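Side-chain contacts in eukaryotic translation initiation factor 4 gamma 2 (Homo sapiens, PDB 4IUL), which probably acts in the initiation of translation, its MIF4G domain, built of HEAT repeats, interacting with the RNA helicase eIF4A: residues Lys25-Leu30 / Val64-Glu69; Glu36-Leu41 / Ala78-Arg83; Lys72-Tyr77 / Asn155-Gly160; Glu17-Ile22 / Ser52-Lys57. All coordinates share one frame; numbering follows the deposited sequence.

Contact 1: Lys25-Leu30 / Val64-Glu69; sequences KVRGIL and VDKALE. With SO4 (sulfate ion), chain C.
Arg27 and Glu69 join the two helices by an end-on salt bridge: NH1 and NH2 of Arg27 both donate to the single oxygen OE1 of Glu69, NH2 at 3.2 Å. The bend of Arg27 at chi2 (56°), with the chain extended beyond it, carries the guanidinium across toward Glu69. The oxygen lies at the guanidinium edge, in plane, while the carboxylate is turned 71° from that plane and is met on its syn side. A second edge holds a sulfate, probably from the crystallisation liquor: Arg27 NE binds its O2 at 2.9 Å and NH2 its O1 at 2.8 Å. Helices 13-31 and 53-69 run roughly parallel, crossing at -31°, as alternate helices can in a HEAT-type stack. The alkyl chain of Lys66 crosses beside the guanidinium at about a right angle, its CD 3.7 Å from Arg27 NH1. Apolar packing is looser, Lys66 CG standing 4.3 Å from Leu30 CB. Lysine suits the place: its long chain packs beside Leu30 while NZ is hydrogen-bonded to Asn31 OD1.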
loop_
_atom_site.group_PDB
_atom_site.type_symbol
_atom_site.label_atom_id
_atom_site.label_comp_id
_atom_site.label_asym_id
_atom_site.label_seq_id
_atom_site.Cartn_x
_atom_site.Cartn_y
_atom_site.Cartn_z
ATOM N N LYS A 25 -12.085 13.952 -15.611
ATOM C CA LYS A 25 -13.306 13.528 -14.926
ATOM C C LYS A 25 -12.996 12.537 -13.803
ATOM O O LYS A 25 -13.597 12.594 -12.726
ATOM C CB LYS A 25 -14.261 12.880 -15.921
ATOM C CG LYS A 25 -15.602 12.474 -15.344
ATOM C CD LYS A 25 -16.437 11.832 -16.445
ATOM C CE LYS A 25 -17.915 12.162 -16.334
ATOM N NZ LYS A 25 -18.615 11.693 -17.560
ATOM N N VAL A 26 -12.059 11.624 -14.053
ATOM C CA VAL A 26 -11.693 10.642 -13.041
ATOM C C VAL A 26 -11.115 11.334 -11.812
ATOM O O VAL A 26 -11.423 10.960 -10.677
ATOM C CB VAL A 26 -10.682 9.614 -13.593
ATOM C CG1 VAL A 26 -10.142 8.742 -12.459
ATOM C CG2 VAL A 26 -11.364 8.739 -14.632
ATOM N N ARG A 27 -10.282 12.346 -12.044
ATOM C CA ARG A 27 -9.677 13.110 -10.959
ATOM C C ARG A 27 -10.767 13.757 -10.096
ATOM O O ARG A 27 -10.691 13.723 -8.868
ATOM C CB ARG A 27 -8.741 14.190 -11.525
ATOM C CG ARG A 27 -8.168 15.148 -10.481
ATOM C CD ARG A 27 -7.428 14.413 -9.367
ATOM N NE ARG A 27 -6.855 15.330 -8.381
ATOM C CZ ARG A 27 -6.145 14.946 -7.318
ATOM N NH1 ARG A 27 -5.913 13.657 -7.096
ATOM N NH2 ARG A 27 -5.674 15.852 -6.469
ATOM N N GLY A 28 -11.769 14.352 -10.738
ATOM C CA GLY A 28 -12.861 14.969 -9.996
ATOM C C GLY A 28 -13.569 13.949 -9.110
ATOM O O GLY A 28 -13.802 14.194 -7.928
ATOM N N ILE A 29 -13.907 12.798 -9.685
ATOM C CA ILE A 29 -14.571 11.722 -8.953
ATOM C C ILE A 29 -13.771 11.311 -7.709
ATOM O O ILE A 29 -14.324 11.182 -6.615
ATOM C CB ILE A 29 -14.754 10.485 -9.864
ATOM C CG1 ILE A 29 -15.738 10.816 -10.987
ATOM C CG2 ILE A 29 -15.250 9.296 -9.052
ATOM C CD1 ILE A 29 -15.945 9.688 -11.977
ATOM N N LEU A 30 -12.470 11.101 -7.879
ATOM C CA LEU A 30 -11.621 10.712 -6.768
ATOM C C LEU A 30 -11.606 11.791 -5.692
ATOM O O LEU A 30 -11.564 11.483 -4.499
ATOM C CB LEU A 30 -10.190 10.459 -7.252
ATOM C CG LEU A 30 -9.959 9.261 -8.173
ATOM C CD1 LEU A 30 -8.506 9.252 -8.636
ATOM C CD2 LEU A 30 -10.293 7.975 -7.433
ATOM N N VAL A 64 -3.688 5.781 -7.433
ATOM C CA VAL A 64 -2.512 5.704 -6.575
ATOM C C VAL A 64 -2.041 7.113 -6.196
ATOM O O VAL A 64 -1.537 7.331 -5.090
ATOM C CB VAL A 64 -1.384 4.917 -7.261
ATOM C CG1 VAL A 64 -0.159 4.880 -6.372
ATOM C CG2 VAL A 64 -1.859 3.485 -7.545
ATOM N N ASP A 65 -2.217 8.060 -7.120
ATOM C CA ASP A 65 -1.870 9.473 -6.897
ATOM C C ASP A 65 -2.637 9.971 -5.658
ATOM O O ASP A 65 -2.049 10.493 -4.711
ATOM C CB ASP A 65 -2.303 10.327 -8.104
ATOM C CG ASP A 65 -1.143 10.725 -9.015
ATOM O OD1 ASP A 65 -0.018 10.194 -8.843
ATOM O OD2 ASP A 65 -1.374 11.577 -9.915
ATOM N N LYS A 66 -3.957 9.802 -5.688
ATOM C CA LYS A 66 -4.833 10.235 -4.599
ATOM C C LYS A 66 -4.577 9.487 -3.285
ATOM O O LYS A 66 -4.610 10.093 -2.215
ATOM C CB LYS A 66 -6.301 10.066 -5.007
ATOM C CG LYS A 66 -7.310 10.680 -4.043
ATOM C CD LYS A 66 -7.169 12.196 -3.981
ATOM C CE LYS A 66 -8.253 12.832 -3.122
ATOM N NZ LYS A 66 -8.206 14.324 -3.181
ATOM N N ALA A 67 -4.314 8.183 -3.368
ATOM C CA ALA A 67 -4.056 7.381 -2.173
ATOM C C ALA A 67 -2.877 7.915 -1.365
ATOM O O ALA A 67 -2.934 7.968 -0.133
ATOM C CB ALA A 67 -3.810 5.908 -2.552
ATOM N N LEU A 68 -1.802 8.307 -2.042
ATOM C CA LEU A 68 -0.656 8.840 -1.322
ATOM C C LEU A 68 -0.846 10.286 -0.859
ATOM O O LEU A 68 -0.038 10.799 -0.084
ATOM C CB LEU A 68 0.622 8.695 -2.148
ATOM C CG LEU A 68 1.330 7.356 -1.876
ATOM C CD1 LEU A 68 0.452 6.200 -2.334
ATOM C CD2 LEU A 68 2.663 7.319 -2.585
ATOM N N GLU A 69 -1.913 10.937 -1.320
ATOM C CA GLU A 69 -2.195 12.300 -0.893
ATOM C C GLU A 69 -3.077 12.242 0.362
ATOM O O GLU A 69 -2.952 13.080 1.250
ATOM C CB GLU A 69 -2.905 13.096 -2.000
ATOM C CG GLU A 69 -2.155 13.098 -3.333
ATOM C CD GLU A 69 -2.805 13.964 -4.402
ATOM O OE1 GLU A 69 -4.048 13.989 -4.512
ATOM O OE2 GLU A 69 -2.062 14.615 -5.155
HETATM S S SO4 C . -6.891 19.046 -8.217
HETATM O O1 SO4 C . -6.843 18.340 -6.924
HETATM O O2 SO4 C . -6.902 18.065 -9.321
HETATM O O3 SO4 C . -8.111 19.871 -8.279
HETATM O O4 SO4 C . -5.702 19.907 -8.345
#

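Contact 2: Glu36-Leu41 / Ala78-Arg83; sequences EKFDKL and AQLCLR
With CG anti to the backbone N (chi1 -171°), Phe38 extends its ring from helix 38-48 straight at helix 74-87. Gln79 has a similar first torsion but bends at chi2 (62°), which carries its amide away and leaves the methylenes to meet the ring. The outer end of the ring does the touching: Phe38 CZ lies 3.9 Å from Gln79 CB, and the two side chains cross at about a right angle. At the ring edge, near its plane, Leu80 N stands 3.9 Å from Phe38 CZ, and beside it Phe38 CE1 meets Leu80 CB at 4.2 Å. A flat, rigid phenylalanine suits the place, since it spans a gap of 8.4 Å between the CA atoms of Phe38 and Leu80. Leu33 also packs on Phe38, while Leu80 also packs on Cys42, Leu45 and Leu30. The contact is apolar packing between helices 38-48 and 74-87, consistent with the helix-on-helix packing of a HEAT-repeat fold.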
loop_
_atom_site.group_PDB
_atom_site.type_symbol
_atom_site.label_atom_id
_atom_site.label_comp_id
_atom_site.label_asym_id
_atom_site.label_seq_id
_atom_site.Cartn_x
_atom_site.Cartn_y
_atom_site.Cartn_z
ATOM N N GLU A 36 -19.560 7.692 2.447
ATOM C CA GLU A 36 -20.986 7.885 2.205
ATOM C C GLU A 36 -21.344 7.964 0.724
ATOM O O GLU A 36 -22.437 7.557 0.327
ATOM C CB GLU A 36 -21.475 9.150 2.920
ATOM C CG GLU A 36 -22.968 9.414 2.755
ATOM C CD GLU A 36 -23.444 10.625 3.540
ATOM O OE1 GLU A 36 -22.939 11.741 3.281
ATOM O OE2 GLU A 36 -24.323 10.460 4.416
ATOM N N LYS A 37 -20.433 8.488 -0.092
ATOM C CA LYS A 37 -20.685 8.599 -1.527
ATOM C C LYS A 37 -20.081 7.446 -2.325
ATOM O O LYS A 37 -20.375 7.289 -3.514
ATOM C CB LYS A 37 -20.118 9.908 -2.078
ATOM C CG LYS A 37 -20.869 11.174 -1.698
ATOM C CD LYS A 37 -20.265 12.357 -2.444
ATOM C CE LYS A 37 -20.975 13.661 -2.147
ATOM N NZ LYS A 37 -20.388 14.771 -2.958
ATOM N N PHE A 38 -19.245 6.641 -1.674
ATOM C CA PHE A 38 -18.577 5.533 -2.349
ATOM C C PHE A 38 -19.437 4.810 -3.372
ATOM O O PHE A 38 -19.187 4.879 -4.575
ATOM C CB PHE A 38 -18.063 4.500 -1.343
ATOM C CG PHE A 38 -17.189 3.444 -1.966
ATOM C CD1 PHE A 38 -15.830 3.672 -2.157
ATOM C CD2 PHE A 38 -17.733 2.242 -2.409
ATOM C CE1 PHE A 38 -15.023 2.716 -2.784
ATOM C CE2 PHE A 38 -16.934 1.283 -3.036
ATOM C CZ PHE A 38 -15.576 1.523 -3.224
ATOM N N ASP A 39 -20.449 4.111 -2.879
ATOM C CA ASP A 39 -21.345 3.335 -3.721
ATOM C C ASP A 39 -21.724 3.987 -5.041
ATOM O O ASP A 39 -21.645 3.349 -6.089
ATOM C CB ASP A 39 -22.594 2.969 -2.921
ATOM C CG ASP A 39 -22.289 2.000 -1.782
ATOM O OD1 ASP A 39 -23.124 1.872 -0.860
ATOM O OD2 ASP A 39 -21.215 1.360 -1.813
ATOM N N LYS A 40 -22.115 5.257 -4.998
ATOM C CA LYS A 40 -22.524 5.977 -6.204
ATOM C C LYS A 40 -21.373 6.372 -7.133
ATOM O O LYS A 40 -21.437 6.148 -8.343
ATOM C CB LYS A 40 -23.313 7.231 -5.820
ATOM C CG LYS A 40 -23.776 8.068 -7.009
ATOM C CD LYS A 40 -24.440 9.363 -6.559
ATOM C CE LYS A 40 -24.941 10.171 -7.749
ATOM N NZ LYS A 40 -25.521 11.480 -7.330
ATOM N N LEU A 41 -20.330 6.973 -6.572
ATOM C CA LEU A 41 -19.189 7.410 -7.369
ATOM C C LEU A 41 -18.453 6.210 -7.946
ATOM O O LEU A 41 -17.871 6.285 -9.028
ATOM C CB LEU A 41 -18.239 8.246 -6.511
ATOM C CG LEU A 41 -18.878 9.469 -5.853
ATOM C CD1 LEU A 41 -17.865 10.188 -4.979
ATOM C CD2 LEU A 41 -19.417 10.397 -6.930
ATOM N N ALA A 78 -8.602 1.135 -1.709
ATOM C CA ALA A 78 -8.306 -0.282 -1.907
ATOM C C ALA A 78 -9.566 -1.014 -2.368
ATOM O O ALA A 78 -9.499 -1.921 -3.197
ATOM C CB ALA A 78 -7.778 -0.904 -0.613
ATOM N N GLN A 79 -10.713 -0.606 -1.831
ATOM C CA GLN A 79 -11.984 -1.219 -2.191
ATOM C C GLN A 79 -12.342 -0.837 -3.627
ATOM O O GLN A 79 -12.928 -1.625 -4.369
ATOM C CB GLN A 79 -13.082 -0.754 -1.231
ATOM C CG GLN A 79 -14.314 -1.651 -1.206
ATOM C CD GLN A 79 -14.011 -3.070 -0.733
ATOM O OE1 GLN A 79 -13.384 -3.276 0.307
ATOM N NE2 GLN A 79 -14.466 -4.055 -1.496
ATOM N N LEU A 80 -11.979 0.379 -4.017
ATOM C CA LEU A 80 -12.251 0.842 -5.374
ATOM C C LEU A 80 -11.443 -0.005 -6.371
ATOM O O LEU A 80 -11.937 -0.381 -7.439
ATOM C CB LEU A 80 -11.880 2.318 -5.501
ATOM C CG LEU A 80 -12.220 3.023 -6.811
ATOM C CD1 LEU A 80 -13.729 3.005 -7.052
ATOM C CD2 LEU A 80 -11.708 4.460 -6.730
ATOM N N CYS A 81 -10.202 -0.321 -6.010
ATOM C CA CYS A 81 -9.356 -1.138 -6.873
ATOM C C CYS A 81 -9.924 -2.559 -7.007
ATOM O O CYS A 81 -9.858 -3.163 -8.085
ATOM C CB CYS A 81 -7.922 -1.170 -6.330
ATOM S SG CYS A 81 -7.024 0.423 -6.525
ATOM N N LEU A 82 -10.495 -3.082 -5.923
ATOM C CA LEU A 82 -11.079 -4.425 -5.945
ATOM C C LEU A 82 -12.219 -4.527 -6.959
ATOM O O LEU A 82 -12.268 -5.466 -7.749
ATOM C CB LEU A 82 -11.602 -4.808 -4.562
ATOM C CG LEU A 82 -12.412 -6.116 -4.474
ATOM C CD1 LEU A 82 -11.574 -7.305 -4.976
ATOM C CD2 LEU A 82 -12.848 -6.345 -3.018
ATOM N N ARG A 83 -13.133 -3.561 -6.925
ATOM C CA ARG A 83 -14.273 -3.538 -7.841
ATOM C C ARG A 83 -13.814 -3.506 -9.298
ATOM O O ARG A 83 -14.325 -4.250 -10.140
ATOM C CB ARG A 83 -15.150 -2.313 -7.555
ATOM C CG ARG A 83 -15.541 -2.156 -6.089
ATOM C CD ARG A 83 -16.619 -3.151 -5.644
ATOM N NE ARG A 83 -17.945 -2.750 -6.113
ATOM C CZ ARG A 83 -18.432 -3.027 -7.319
ATOM N NH1 ARG A 83 -17.708 -3.723 -8.189
ATOM N NH2 ARG A 83 -19.635 -2.581 -7.667
#

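Contact 3: Lys72-Tyr77 / Asn155-Gly160; sequences KYSSLY and NIKFIG
Ser74 sets its small side chain directly against the backbone of Phe158, where the CA atoms of the two residues come within 5.0 Å. Its OG is anti to the carbonyl carbon (chi1 -72°) and lies 3.6 Å from Phe158 CA and 3.8 Å from Phe158 CB. That hydroxyl is hydrogen-bonded to Pro71 O, so a buried polar atom is satisfied by the carbonyl of Pro71, just ahead of the helix, and presents only packing to the other helix. Serine suits so close an approach because its side chain is small. Phe158 takes the opposite choice of first torsion, CG anti to its own N (chi1 -177°), and this sends the ring past Ser74 toward Tyr77. Its CD1-CE1 edge faces Ser74 O, and Phe158 CE1 touches Tyr77 CB at 3.9 Å. Replacing Phe158 with an alanine is likely to open a gap beside Tyr77 CB and the carbonyl of Ser74. On the flank, Lys157 runs extended until it bends at chi4 (59°), and its CG passes 3.8 Å from Ser74 OG. The centre of the contact lies about 5 Å from that of the chain. Helix 53-69 closes over it, with Ala67 against both Tyr77 and Phe158, while Asn155 and Ile159 turn to helix 107-127 and Ile159 also meets helix 170-181.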
loop_
_atom_site.group_PDB
_atom_site.type_symbol
_atom_site.label_atom_id
_atom_site.label_comp_id
_atom_site.label_asym_id
_atom_site.label_seq_id
_atom_site.Cartn_x
_atom_site.Cartn_y
_atom_site.Cartn_z
ATOM N N LYS A 72 -5.304 8.366 4.758
ATOM C CA LYS A 72 -6.359 8.067 5.723
ATOM C C LYS A 72 -7.457 7.256 5.059
ATOM O O LYS A 72 -8.175 6.510 5.720
ATOM C CB LYS A 72 -6.951 9.359 6.298
ATOM C CG LYS A 72 -5.995 10.112 7.210
ATOM C CD LYS A 72 -6.570 11.436 7.707
ATOM C CE LYS A 72 -5.550 12.168 8.576
ATOM N NZ LYS A 72 -6.030 13.503 9.038
ATOM N N TYR A 73 -7.586 7.401 3.746
ATOM C CA TYR A 73 -8.604 6.665 3.013
ATOM C C TYR A 73 -8.082 5.460 2.232
ATOM O O TYR A 73 -8.752 4.993 1.312
ATOM C CB TYR A 73 -9.355 7.598 2.061
ATOM C CG TYR A 73 -10.382 8.481 2.731
ATOM C CD1 TYR A 73 -11.123 8.020 3.817
ATOM C CD2 TYR A 73 -10.650 9.761 2.248
ATOM C CE1 TYR A 73 -12.105 8.808 4.408
ATOM C CE2 TYR A 73 -11.634 10.560 2.831
ATOM C CZ TYR A 73 -12.356 10.073 3.910
ATOM O OH TYR A 73 -13.332 10.847 4.491
ATOM N N SER A 74 -6.901 4.954 2.597
ATOM C CA SER A 74 -6.319 3.789 1.918
ATOM C C SER A 74 -7.389 2.721 1.709
ATOM O O SER A 74 -7.604 2.218 0.598
ATOM C CB SER A 74 -5.186 3.181 2.750
ATOM O OG SER A 74 -4.034 3.996 2.747
ATOM N N SER A 75 -8.041 2.387 2.818
ATOM C CA SER A 75 -9.102 1.399 2.866
ATOM C C SER A 75 -10.139 1.637 1.760
ATOM O O SER A 75 -10.518 0.712 1.041
ATOM C CB SER A 75 -9.753 1.471 4.247
ATOM O OG SER A 75 -10.830 0.576 4.368
ATOM N N LEU A 76 -10.590 2.882 1.632
ATOM C CA LEU A 76 -11.574 3.247 0.622
ATOM C C LEU A 76 -11.060 3.031 -0.793
ATOM O O LEU A 76 -11.757 2.457 -1.632
ATOM C CB LEU A 76 -11.975 4.717 0.764
ATOM C CG LEU A 76 -13.362 5.039 1.317
ATOM C CD1 LEU A 76 -13.382 4.864 2.840
ATOM C CD2 LEU A 76 -13.720 6.470 0.934
ATOM N N TYR A 77 -9.845 3.509 -1.065
ATOM C CA TYR A 77 -9.270 3.369 -2.399
ATOM C C TYR A 77 -8.969 1.909 -2.726
ATOM O O TYR A 77 -9.086 1.489 -3.879
ATOM C CB TYR A 77 -8.005 4.228 -2.529
ATOM C CG TYR A 77 -8.261 5.698 -2.260
ATOM C CD1 TYR A 77 -9.280 6.381 -2.926
ATOM C CD2 TYR A 77 -7.522 6.390 -1.300
ATOM C CE1 TYR A 77 -9.565 7.718 -2.631
ATOM C CE2 TYR A 77 -7.798 7.721 -0.997
ATOM C CZ TYR A 77 -8.821 8.377 -1.663
ATOM O OH TYR A 77 -9.121 9.678 -1.334
ATOM N N ASN A 155 2.509 5.300 1.771
ATOM C CA ASN A 155 2.646 4.320 0.696
ATOM C C ASN A 155 2.521 2.905 1.253
ATOM O O ASN A 155 1.806 2.068 0.694
ATOM C CB ASN A 155 4.000 4.471 -0.010
ATOM C CG ASN A 155 4.023 3.802 -1.379
ATOM O OD1 ASN A 155 3.035 3.210 -1.808
ATOM N ND2 ASN A 155 5.156 3.896 -2.072
ATOM N N ILE A 156 3.212 2.644 2.360
ATOM C CA ILE A 156 3.179 1.327 2.984
ATOM C C ILE A 156 1.783 0.937 3.482
ATOM O O ILE A 156 1.377 -0.215 3.339
ATOM C CB ILE A 156 4.193 1.245 4.142
ATOM C CG1 ILE A 156 5.613 1.338 3.568
ATOM C CG2 ILE A 156 4.012 -0.057 4.911
ATOM C CD1 ILE A 156 6.698 1.387 4.605
ATOM N N LYS A 157 1.051 1.896 4.047
ATOM C CA LYS A 157 -0.298 1.645 4.550
ATOM C C LYS A 157 -1.261 1.271 3.419
ATOM O O LYS A 157 -2.148 0.430 3.597
ATOM C CB LYS A 157 -0.818 2.882 5.285
ATOM C CG LYS A 157 -2.239 2.774 5.829
ATOM C CD LYS A 157 -2.661 4.096 6.482
ATOM C CE LYS A 157 -4.110 4.077 6.965
ATOM N NZ LYS A 157 -4.338 2.983 7.959
ATOM N N PHE A 158 -1.093 1.895 2.256
ATOM C CA PHE A 158 -1.954 1.595 1.113
ATOM C C PHE A 158 -1.630 0.189 0.589
ATOM O O PHE A 158 -2.527 -0.565 0.201
ATOM C CB PHE A 158 -1.766 2.655 0.015
ATOM C CG PHE A 158 -2.659 2.463 -1.184
ATOM C CD1 PHE A 158 -4.015 2.193 -1.025
ATOM C CD2 PHE A 158 -2.141 2.545 -2.475
ATOM C CE1 PHE A 158 -4.847 2.002 -2.141
ATOM C CE2 PHE A 158 -2.961 2.358 -3.587
ATOM C CZ PHE A 158 -4.316 2.085 -3.420
ATOM N N ILE A 159 -0.347 -0.161 0.598
ATOM C CA ILE A 159 0.085 -1.482 0.157
ATOM C C ILE A 159 -0.535 -2.532 1.086
ATOM O O ILE A 159 -1.073 -3.544 0.632
ATOM C CB ILE A 159 1.629 -1.583 0.163
ATOM C CG1 ILE A 159 2.195 -0.731 -0.985
ATOM C CG2 ILE A 159 2.071 -3.037 0.017
ATOM C CD1 ILE A 159 3.712 -0.510 -0.923
ATOM N N GLY A 160 -0.475 -2.278 2.390
ATOM C CA GLY A 160 -1.065 -3.209 3.333
ATOM C C GLY A 160 -2.534 -3.455 3.014
ATOM O O GLY A 160 -2.978 -4.610 2.961
#

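Contact 4: Glu17-Ile22 / Ser52-Lys57; sequences ERHDAI and SKLILK. With SO4 (sulfate ion), chain D.
Leu54 lays its CD2 methyl over the face of the His19 imidazole, 3.8 Å from the ring centroid and 7° off the ring normal, a CH-pi contact. Tight packing continues one turn along, where the CD1 atoms of Ile22 and Ile55 meet at 3.9 Å, their side chains crossing at about a right angle; branched isoleucines suit this buried seam. His19 keeps CG anti to its carbonyl carbon (chi1 -77°), which also brings CD2 to 4.3 Å from Ile55 CG1. The solvent side is looser: a water spans His19 NE2 at 3.1 Å and Ser52 OG, the N-cap residue of helix 53-69. With an alanine in place of His19, Leu54 would probably lose the surface its methyl rests on, and the water one of its anchors. Lys53 and Lys57 hold a sulfate, probably from the crystallisation liquor, Lys57 NZ reaching O4 at 3.0 Å; it is also hydrogen-bonded to Arg110 NH1. The chemistry implies a hydrophobic seam, a hydrated margin and basic residues that gather an anion in the crystal.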
loop_
_atom_site.group_PDB
_atom_site.type_symbol
_atom_site.label_atom_id
_atom_site.label_comp_id
_atom_site.label_asym_id
_atom_site.label_seq_id
_atom_site.Cartn_x
_atom_site.Cartn_y
_atom_site.Cartn_z
ATOM N N GLU A 17 -8.221 14.361 -27.215
ATOM C CA GLU A 17 -8.997 15.252 -26.343
ATOM C C GLU A 17 -10.022 14.452 -25.533
ATOM O O GLU A 17 -10.241 14.736 -24.351
ATOM C CB GLU A 17 -9.732 16.326 -27.155
ATOM C CG GLU A 17 -8.827 17.400 -27.746
ATOM C CD GLU A 17 -8.277 18.353 -26.695
ATOM O OE1 GLU A 17 -7.128 18.821 -26.852
ATOM O OE2 GLU A 17 -8.998 18.645 -25.719
ATOM N N ARG A 18 -10.646 13.455 -26.165
ATOM C CA ARG A 18 -11.643 12.629 -25.475
ATOM C C ARG A 18 -10.985 11.885 -24.312
ATOM O O ARG A 18 -11.538 11.814 -23.216
ATOM C CB ARG A 18 -12.298 11.621 -26.442
ATOM C CG ARG A 18 -13.471 10.813 -25.806
ATOM C CD ARG A 18 -14.145 9.855 -26.810
ATOM N NE ARG A 18 -13.266 8.749 -27.185
ATOM C CZ ARG A 18 -13.173 7.594 -26.526
ATOM N NH1 ARG A 18 -13.921 7.365 -25.449
ATOM N NH2 ARG A 18 -12.297 6.677 -26.927
ATOM N N HIS A 19 -9.799 11.336 -24.558
ATOM C CA HIS A 19 -9.063 10.615 -23.523
ATOM C C HIS A 19 -8.693 11.564 -22.384
ATOM O O HIS A 19 -8.848 11.217 -21.210
ATOM C CB HIS A 19 -7.796 9.983 -24.113
ATOM C CG HIS A 19 -8.056 8.742 -24.910
ATOM N ND1 HIS A 19 -7.231 8.328 -25.932
ATOM C CD2 HIS A 19 -9.050 7.823 -24.833
ATOM C CE1 HIS A 19 -7.706 7.211 -26.455
ATOM N NE2 HIS A 19 -8.810 6.882 -25.806
ATOM N N ASP A 20 -8.211 12.759 -22.725
ATOM C CA ASP A 20 -7.829 13.721 -21.700
ATOM C C ASP A 20 -9.003 14.218 -20.853
ATOM O O ASP A 20 -8.835 14.470 -19.659
ATOM C CB ASP A 20 -7.081 14.899 -22.332
ATOM C CG ASP A 20 -5.770 14.466 -22.993
ATOM O OD1 ASP A 20 -5.231 13.400 -22.616
ATOM O OD2 ASP A 20 -5.276 15.189 -23.881
ATOM N N ALA A 21 -10.188 14.356 -21.451
ATOM C CA ALA A 21 -11.363 14.802 -20.694
ATOM C C ALA A 21 -11.816 13.711 -19.710
ATOM O O ALA A 21 -12.326 14.015 -18.627
ATOM C CB ALA A 21 -12.515 15.164 -21.639
ATOM N N ILE A 22 -11.627 12.447 -20.085
ATOM C CA ILE A 22 -12.007 11.345 -19.205
ATOM C C ILE A 22 -11.140 11.362 -17.956
ATOM O O ILE A 22 -11.632 11.201 -16.829
ATOM C CB ILE A 22 -11.845 9.974 -19.896
ATOM C CG1 ILE A 22 -12.882 9.819 -21.010
ATOM C CG2 ILE A 22 -12.020 8.852 -18.874
ATOM C CD1 ILE A 22 -12.758 8.503 -21.789
ATOM N N SER A 52 -10.727 0.666 -22.157
ATOM C CA SER A 52 -9.591 0.004 -22.819
ATOM C C SER A 52 -8.320 -0.015 -21.971
ATOM O O SER A 52 -8.298 0.499 -20.855
ATOM C CB SER A 52 -9.275 0.707 -24.142
ATOM O OG SER A 52 -8.744 2.000 -23.905
ATOM N N LYS A 53 -7.253 -0.589 -22.516
ATOM C CA LYS A 53 -5.992 -0.656 -21.792
ATOM C C LYS A 53 -5.475 0.741 -21.447
ATOM O O LYS A 53 -5.091 1.013 -20.307
ATOM C CB LYS A 53 -4.932 -1.419 -22.612
ATOM C CG LYS A 53 -3.575 -1.527 -21.901
ATOM C CD LYS A 53 -2.712 -2.701 -22.396
ATOM C CE LYS A 53 -2.135 -2.457 -23.783
ATOM N NZ LYS A 53 -1.089 -3.461 -24.151
ATOM N N LEU A 54 -5.468 1.618 -22.444
ATOM C CA LEU A 54 -4.995 2.989 -22.281
ATOM C C LEU A 54 -5.723 3.724 -21.153
ATOM O O LEU A 54 -5.097 4.378 -20.324
ATOM C CB LEU A 54 -5.154 3.746 -23.604
ATOM C CG LEU A 54 -4.667 5.197 -23.637
ATOM C CD1 LEU A 54 -4.233 5.556 -25.060
ATOM C CD2 LEU A 54 -5.774 6.132 -23.129
ATOM N N ILE A 55 -7.043 3.609 -21.120
ATOM C CA ILE A 55 -7.824 4.261 -20.084
ATOM C C ILE A 55 -7.532 3.633 -18.722
ATOM O O ILE A 55 -7.481 4.343 -17.710
ATOM C CB ILE A 55 -9.333 4.195 -20.418
ATOM C CG1 ILE A 55 -9.631 5.151 -21.578
ATOM C CG2 ILE A 55 -10.166 4.567 -19.217
ATOM C CD1 ILE A 55 -11.037 5.069 -22.104
ATOM N N LEU A 56 -7.330 2.314 -18.689
ATOM C CA LEU A 56 -7.013 1.640 -17.423
ATOM C C LEU A 56 -5.698 2.170 -16.830
ATOM O O LEU A 56 -5.605 2.411 -15.617
ATOM C CB LEU A 56 -6.908 0.120 -17.620
ATOM C CG LEU A 56 -8.182 -0.676 -17.920
ATOM C CD1 LEU A 56 -7.840 -2.165 -18.059
ATOM C CD2 LEU A 56 -9.195 -0.464 -16.800
ATOM N N LYS A 57 -4.690 2.364 -17.683
ATOM C CA LYS A 57 -3.388 2.861 -17.221
ATOM C C LYS A 57 -3.487 4.209 -16.513
ATOM O O LYS A 57 -2.824 4.428 -15.500
ATOM C CB LYS A 57 -2.396 2.996 -18.382
ATOM C CG LYS A 57 -1.861 1.680 -18.936
ATOM C CD LYS A 57 -0.873 1.941 -20.072
ATOM C CE LYS A 57 -0.331 0.646 -20.628
ATOM N NZ LYS A 57 0.533 0.890 -21.798
HETATM S S SO4 D . 1.681 -2.827 -21.682
HETATM O O1 SO4 D . 3.056 -3.230 -22.027
HETATM O O2 SO4 D . 0.804 -4.011 -21.679
HETATM O O3 SO4 D . 1.679 -2.208 -20.347
HETATM O O4 SO4 D . 1.188 -1.858 -22.679
HETATM O O HOH W 1 -9.773 3.924 -25.901
#

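How the contacts relate
Contacts 4 and 1 are two stations along the same pair, helices 13-31 and 53-69, with centres 15 Å apart and adjoining segments. Contact 1 runs on into contact 2, where Leu30 CD2 meets Leu80 CD2 at 3.9 Å, and into contact 3, where Tyr77 OH lies 3.4 Å from Lys66 CG. Helix 74-87 serves contacts 2 and 3 both, and Phe38 CE1 comes within 3.5 Å of Leu76 O. Contact 3 is the innermost, while contact 4, its centre 24 Å from that of contact 3, lies toward the N-terminal end. The sulfates lie beside contacts 1 and 4, which share helices 13-31 and 53-69; contacts 2 and 3 include none.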